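Local coordinates for arginine decarboxylase, A207R protein (Paramecium bursaria Chlorella virus 1, PDB 2NVA) that decarboxylates arginine to agmatine with the help of pyridoxal 5'-phosphate, as a TIM-barrel enzyme of the eukaryotic ornithine decarboxylase-like family, at residues Y287-S298 with W350-F361. Residues are numbered along the deposited sequence; the frame is centred on the assembly and turned at random.
Sequences YGGFSNVIFEKS and WGAYTNVLTTSF. With PL2 ((4-{[(4-{[amino(imino)methyl]amino}butyl)amino]methyl}-5-hydroxy-6-methylpyridin-3-yl)methyl dihydrogen phosphate), chain I; PL2 ((4-{[(4-{[amino(imino)methyl]amino}butyl)amino]methyl}-5-hydroxy-6-methylpyridin-3-yl)methyl dihydrogen phosphate), chain J.
Hydrogen bonds to backbone carbonyls join N292, G289 and Y287 to the 350-361 loop. N292 ND2 donates a hydrogen bond to A352 O at 2.8 Å, and that oxygen lies in the plane of the amide. W350 NE1 donates to G289 O at 2.9 Å, reaching it from above the carbonyl plane. Y287 O is gripped twice by one residue: T359 N comes nearly straight on, and T359 OG1 comes from the side at 2.8 Å. With chi1 76°, OG1 of T359 sits between its own backbone N and carbonyl carbon. It also accepts from F361 N, an ST turn.

Two waters fill in between the backbones. One is hydrogen-bonded to G288 O, S291 OG and T354 O. The other is hydrogen-bonded to G289 O and Y353 O and accepts from N292 N.

Aromatic contacts flank these bonds. The edge of F361 points at the face of Y287, with F361 CD2 over the ring centre and the planes 61° apart. F290 CD1 lies 3.3 Å from W350 CZ2, and the two rings meet obliquely. The other indole face is covered by T354 CG2, and S298 OG lies at the indole edge near CH2.

Ligand contacts occur at both ends. Y353 OH donates to phosphate oxygen OP3 of one agmatine adduct at 2.6 Å, and CD of the agmatine chain lies over one face of the Y353 ring. Guanidinium NH1 of the same adduct makes weak hydrogen bonds to N292 OD1 and E296 OE2. E296 OE2 also forms a salt bridge with R255. At the far end, Y287 OH accepts from NH2 of the other adduct at 3.1 Å and also bonds D325. This adduct is held largely by the second subunit. The paired loops thus contribute to two active sites, the shared-site dimer architecture typical of ornithine decarboxylase-like enzymes.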
loop_
_atom_site.group_PDB
_atom_site.type_symbol
_atom_site.label_atom_id
_atom_site.label_comp_id
_atom_site.label_asym_id
_atom_site.label_seq_id
_atom_site.Cartn_x
_atom_site.Cartn_y
_atom_site.Cartn_z
ATOM N N TYR A 287 4.539 -1.095 -4.324
ATOM C CA TYR A 287 3.107 -0.761 -4.357
ATOM C C TYR A 287 2.278 -1.826 -5.078
ATOM O O TYR A 287 1.036 -1.750 -5.134
ATOM C CB TYR A 287 2.914 0.595 -5.034
ATOM C CG TYR A 287 3.491 1.749 -4.248
ATOM C CD1 TYR A 287 2.838 2.234 -3.122
ATOM C CD2 TYR A 287 4.706 2.333 -4.613
ATOM C CE1 TYR A 287 3.360 3.309 -2.396
ATOM C CE2 TYR A 287 5.239 3.409 -3.889
ATOM C CZ TYR A 287 4.552 3.892 -2.789
ATOM O OH TYR A 287 5.069 4.955 -2.071
ATOM N N GLY A 288 2.964 -2.810 -5.642
ATOM C CA GLY A 288 2.295 -3.945 -6.279
ATOM C C GLY A 288 2.420 -5.147 -5.372
ATOM O O GLY A 288 1.790 -5.196 -4.313
ATOM N N GLY A 289 3.251 -6.103 -5.774
ATOM C CA GLY A 289 3.412 -7.352 -5.030
ATOM C C GLY A 289 4.494 -7.346 -3.955
ATOM O O GLY A 289 4.634 -8.332 -3.212
ATOM N N PHE A 290 5.248 -6.255 -3.866
ATOM C CA PHE A 290 6.422 -6.211 -2.983
ATOM C C PHE A 290 6.301 -5.338 -1.738
ATOM O O PHE A 290 7.305 -4.784 -1.253
ATOM C CB PHE A 290 7.686 -5.853 -3.782
ATOM C CG PHE A 290 8.115 -6.945 -4.733
ATOM C CD1 PHE A 290 9.054 -7.900 -4.345
ATOM C CD2 PHE A 290 7.542 -7.052 -5.997
ATOM C CE1 PHE A 290 9.425 -8.924 -5.220
ATOM C CE2 PHE A 290 7.923 -8.063 -6.875
ATOM C CZ PHE A 290 8.857 -9.005 -6.474
ATOM N N SER A 291 5.090 -5.223 -1.190
ATOM C CA SER A 291 4.909 -4.405 0.013
ATOM C C SER A 291 5.678 -4.945 1.215
ATOM O O SER A 291 5.983 -4.191 2.133
ATOM C CB SER A 291 3.423 -4.230 0.358
ATOM O OG SER A 291 2.842 -5.487 0.645
ATOM N N ASN A 292 5.984 -6.246 1.211
ATOM C CA ASN A 292 6.784 -6.847 2.294
ATOM C C ASN A 292 8.190 -6.249 2.454
ATOM O O ASN A 292 8.804 -6.347 3.528
ATOM C CB ASN A 292 6.879 -8.371 2.140
ATOM C CG ASN A 292 5.614 -9.077 2.589
ATOM O OD1 ASN A 292 4.862 -8.543 3.413
ATOM N ND2 ASN A 292 5.363 -10.277 2.048
ATOM N N VAL A 293 8.708 -5.673 1.369
ATOM C CA VAL A 293 9.985 -4.959 1.433
ATOM C C VAL A 293 9.845 -3.775 2.406
ATOM O O VAL A 293 10.771 -3.450 3.151
ATOM C CB VAL A 293 10.423 -4.496 0.022
ATOM C CG1 VAL A 293 11.693 -3.652 0.080
ATOM C CG2 VAL A 293 10.623 -5.719 -0.884
ATOM N N ILE A 294 8.677 -3.150 2.395
ATOM C CA ILE A 294 8.399 -2.008 3.263
ATOM C C ILE A 294 7.983 -2.453 4.669
ATOM O O ILE A 294 8.538 -1.975 5.661
ATOM C CB ILE A 294 7.302 -1.083 2.666
ATOM C CG1 ILE A 294 7.654 -0.633 1.239
ATOM C CG2 ILE A 294 7.024 0.118 3.605
ATOM C CD1 ILE A 294 8.970 0.143 1.089
ATOM N N PHE A 295 7.006 -3.346 4.744
ATOM C CA PHE A 295 6.354 -3.685 6.020
ATOM C C PHE A 295 6.983 -4.838 6.793
ATOM O O PHE A 295 6.750 -4.958 8.013
ATOM C CB PHE A 295 4.855 -3.910 5.804
ATOM C CG PHE A 295 4.137 -2.688 5.298
ATOM C CD1 PHE A 295 3.837 -1.631 6.163
ATOM C CD2 PHE A 295 3.793 -2.571 3.952
ATOM C CE1 PHE A 295 3.196 -0.485 5.707
ATOM C CE2 PHE A 295 3.151 -1.428 3.487
ATOM C CZ PHE A 295 2.859 -0.376 4.377
ATOM N N GLU A 296 7.739 -5.700 6.118
ATOM C CA GLU A 296 8.356 -6.840 6.808
ATOM C C GLU A 296 9.874 -6.865 6.648
ATOM O O GLU A 296 10.527 -7.866 6.994
ATOM C CB GLU A 296 7.754 -8.165 6.330
ATOM C CG GLU A 296 6.242 -8.302 6.566
ATOM C CD GLU A 296 5.711 -9.725 6.386
ATOM O OE1 GLU A 296 6.454 -10.618 5.904
ATOM O OE2 GLU A 296 4.545 -9.957 6.751
ATOM N N LYS A 297 10.420 -5.766 6.124
ATOM C CA LYS A 297 11.862 -5.606 5.886
ATOM C C LYS A 297 12.439 -6.722 5.013
ATOM O O LYS A 297 13.575 -7.147 5.216
ATOM C CB LYS A 297 12.657 -5.512 7.205
ATOM C CG LYS A 297 12.191 -4.401 8.149
ATOM C CD LYS A 297 12.399 -3.011 7.528
ATOM C CE LYS A 297 12.153 -1.955 8.607
ATOM N NZ LYS A 297 12.448 -0.574 8.082
ATOM N N SER A 298 11.638 -7.214 4.069
ATOM C CA SER A 298 12.088 -8.257 3.164
ATOM C C SER A 298 13.219 -7.758 2.266
ATOM O O SER A 298 13.177 -6.648 1.759
ATOM C CB SER A 298 10.915 -8.732 2.300
ATOM O OG SER A 298 11.359 -9.634 1.299
ATOM N N TRP A 350 6.540 -16.429 -2.568
ATOM C CA TRP A 350 5.987 -15.077 -2.629
ATOM C C TRP A 350 4.456 -15.086 -2.527
ATOM O O TRP A 350 3.769 -14.391 -3.281
ATOM C CB TRP A 350 6.470 -14.333 -3.893
ATOM C CG TRP A 350 6.656 -12.878 -3.601
ATOM C CD1 TRP A 350 5.875 -11.835 -4.019
ATOM C CD2 TRP A 350 7.664 -12.319 -2.766
ATOM N NE1 TRP A 350 6.354 -10.645 -3.499
ATOM C CE2 TRP A 350 7.455 -10.920 -2.729
ATOM C CE3 TRP A 350 8.740 -12.872 -2.038
ATOM C CZ2 TRP A 350 8.269 -10.054 -1.975
ATOM C CZ3 TRP A 350 9.568 -12.007 -1.302
ATOM C CH2 TRP A 350 9.323 -10.614 -1.280
ATOM N N GLY A 351 3.933 -15.872 -1.584
ATOM C CA GLY A 351 2.496 -16.022 -1.447
ATOM C C GLY A 351 1.860 -15.377 -0.215
ATOM O O GLY A 351 0.641 -15.333 -0.119
ATOM N N ALA A 352 2.674 -14.876 0.715
ATOM C CA ALA A 352 2.155 -14.348 1.984
ATOM C C ALA A 352 2.255 -12.829 2.055
ATOM O O ALA A 352 3.359 -12.295 2.029
ATOM C CB ALA A 352 2.890 -14.983 3.141
ATOM N N TYR A 353 1.092 -12.156 2.128
ATOM C CA TYR A 353 1.017 -10.692 2.208
ATOM C C TYR A 353 1.685 -10.081 0.976
ATOM O O TYR A 353 2.478 -9.142 1.093
ATOM C CB TYR A 353 1.654 -10.170 3.517
ATOM C CG TYR A 353 1.016 -10.798 4.734
ATOM C CD1 TYR A 353 -0.295 -10.466 5.094
ATOM C CD2 TYR A 353 1.699 -11.732 5.502
ATOM C CE1 TYR A 353 -0.910 -11.045 6.187
ATOM C CE2 TYR A 353 1.095 -12.321 6.612
ATOM C CZ TYR A 353 -0.219 -11.975 6.938
ATOM O OH TYR A 353 -0.837 -12.549 8.025
ATOM N N THR A 354 1.351 -10.625 -0.200
ATOM C CA THR A 354 1.933 -10.169 -1.454
ATOM C C THR A 354 0.825 -9.648 -2.370
ATOM O O THR A 354 0.593 -8.428 -2.432
ATOM C CB THR A 354 2.775 -11.270 -2.125
ATOM O OG1 THR A 354 1.975 -12.452 -2.302
ATOM C CG2 THR A 354 3.968 -11.614 -1.242
ATOM N N ASN A 355 0.112 -10.564 -3.030
ATOM C CA ASN A 355 -0.978 -10.174 -3.926
ATOM C C ASN A 355 -2.126 -9.417 -3.230
ATOM O O ASN A 355 -2.747 -8.566 -3.846
ATOM C CB ASN A 355 -1.523 -11.365 -4.725
ATOM C CG ASN A 355 -1.786 -12.590 -3.859
ATOM O OD1 ASN A 355 -0.845 -13.266 -3.415
ATOM N ND2 ASN A 355 -3.069 -12.905 -3.642
ATOM N N VAL A 356 -2.401 -9.734 -1.964
ATOM C CA VAL A 356 -3.507 -9.075 -1.230
ATOM C C VAL A 356 -3.258 -7.582 -1.005
ATOM O O VAL A 356 -4.192 -6.828 -0.717
ATOM C CB VAL A 356 -3.788 -9.742 0.132
ATOM C CG1 VAL A 356 -4.398 -11.137 -0.063
ATOM C CG2 VAL A 356 -2.507 -9.813 0.994
ATOM N N LEU A 357 -1.997 -7.162 -1.109
ATOM C CA LEU A 357 -1.656 -5.776 -0.807
ATOM C C LEU A 357 -1.392 -4.900 -2.041
ATOM O O LEU A 357 -0.816 -3.809 -1.938
ATOM C CB LEU A 357 -0.490 -5.727 0.159
ATOM C CG LEU A 357 -0.950 -5.953 1.601
ATOM C CD1 LEU A 357 0.092 -6.691 2.380
ATOM C CD2 LEU A 357 -1.276 -4.624 2.250
ATOM N N THR A 358 -1.849 -5.377 -3.190
ATOM C CA THR A 358 -1.643 -4.693 -4.474
ATOM C C THR A 358 -2.376 -3.346 -4.506
ATOM O O THR A 358 -3.499 -3.240 -4.037
ATOM C CB THR A 358 -2.100 -5.598 -5.657
ATOM O OG1 THR A 358 -1.325 -6.802 -5.616
ATOM C CG2 THR A 358 -1.840 -4.915 -6.992
ATOM N N THR A 359 -1.721 -2.321 -5.057
ATOM C CA THR A 359 -2.398 -1.063 -5.410
ATOM C C THR A 359 -2.282 -0.792 -6.903
ATOM O O THR A 359 -1.459 -1.409 -7.597
ATOM C CB THR A 359 -1.798 0.174 -4.702
ATOM O OG1 THR A 359 -0.564 0.546 -5.325
ATOM C CG2 THR A 359 -1.573 -0.080 -3.203
ATOM N N SER A 360 -3.089 0.158 -7.386
ATOM C CA SER A 360 -2.971 0.608 -8.761
ATOM C C SER A 360 -2.242 1.952 -8.857
ATOM O O SER A 360 -2.420 2.687 -9.831
ATOM C CB SER A 360 -4.349 0.672 -9.439
ATOM O OG SER A 360 -5.250 1.514 -8.749
ATOM N N PHE A 361 -1.420 2.259 -7.851
ATOM C CA PHE A 361 -0.650 3.505 -7.830
ATOM C C PHE A 361 0.167 3.633 -9.128
ATOM O O PHE A 361 0.782 2.664 -9.572
ATOM C CB PHE A 361 0.264 3.537 -6.602
ATOM C CG PHE A 361 0.979 4.870 -6.391
ATOM C CD1 PHE A 361 0.284 6.088 -6.476
ATOM C CD2 PHE A 361 2.333 4.898 -6.069
ATOM C CE1 PHE A 361 0.945 7.306 -6.260
ATOM C CE2 PHE A 361 3.000 6.101 -5.862
ATOM C CZ PHE A 361 2.302 7.311 -5.955
HETATM N N1 PL2 I . -4.800 -14.058 13.105
HETATM C C2 PL2 I . -4.937 -12.741 13.331
HETATM C C2A PL2 I . -6.072 -12.226 14.238
HETATM C C3 PL2 I . -4.029 -11.860 12.728
HETATM O O3 PL2 I . -4.179 -10.533 12.987
HETATM C C4 PL2 I . -2.984 -12.323 11.904
HETATM C C4A PL2 I . -1.963 -11.376 11.206
HETATM C C5 PL2 I . -2.906 -13.718 11.720
HETATM C C6 PL2 I . -3.826 -14.551 12.329
HETATM P P PL2 I . 0.501 -14.979 10.273
HETATM N N PL2 I . -1.762 -10.109 11.946
HETATM C CA PL2 I . -1.551 -8.980 11.029
HETATM C CG PL2 I . -0.077 -8.010 9.213
HETATM O OP2 PL2 I . 1.966 -14.421 10.617
HETATM O OP3 PL2 I . 0.292 -14.753 8.675
HETATM O OP1 PL2 I . 0.345 -16.410 10.670
HETATM O OP4 PL2 I . -0.480 -13.970 11.055
HETATM C C5M PL2 I . -1.798 -14.333 10.841
HETATM C CB PL2 I . -0.352 -9.233 10.090
HETATM C CD PL2 I . 1.146 -8.246 8.296
HETATM N NE PL2 I . 1.253 -7.048 7.432
HETATM C CZ PL2 I . 1.986 -6.944 6.314
HETATM N NH2 PL2 I . 1.967 -5.778 5.622
HETATM N NH1 PL2 I . 2.731 -7.968 5.887
HETATM N N1 PL2 J . 6.143 14.386 -11.961
HETATM C C2 PL2 J . 6.836 13.264 -11.712
HETATM C C2A PL2 J . 7.736 12.694 -12.824
HETATM C C3 PL2 J . 6.754 12.660 -10.454
HETATM O O3 PL2 J . 7.486 11.534 -10.212
HETATM C C4 PL2 J . 5.923 13.219 -9.449
HETATM C C4A PL2 J . 5.751 12.627 -8.031
HETATM C C5 PL2 J . 5.214 14.397 -9.792
HETATM C C6 PL2 J . 5.351 14.954 -11.055
HETATM P P PL2 J . 3.953 16.304 -6.589
HETATM N N PL2 J . 6.884 11.804 -7.606
HETATM C CA PL2 J . 6.385 10.561 -6.965
HETATM C CG PL2 J . 5.498 9.693 -4.749
HETATM O OP2 PL2 J . 4.644 16.433 -5.175
HETATM O OP3 PL2 J . 2.538 15.576 -6.323
HETATM O OP1 PL2 J . 3.718 17.623 -7.218
HETATM O OP4 PL2 J . 4.843 15.299 -7.497
HETATM C C5M PL2 J . 4.303 15.078 -8.757
HETATM C CB PL2 J . 5.448 10.854 -5.767
HETATM C CD PL2 J . 4.684 10.026 -3.488
HETATM N NE PL2 J . 4.440 8.756 -2.778
HETATM C CZ PL2 J . 3.550 8.615 -1.798
HETATM N NH2 PL2 J . 3.385 7.412 -1.224
HETATM N NH1 PL2 J . 2.822 9.647 -1.382
HETATM O O HOH W 1 2.164 -6.451 -1.927
HETATM O O HOH W 2 4.672 -8.161 -0.362
#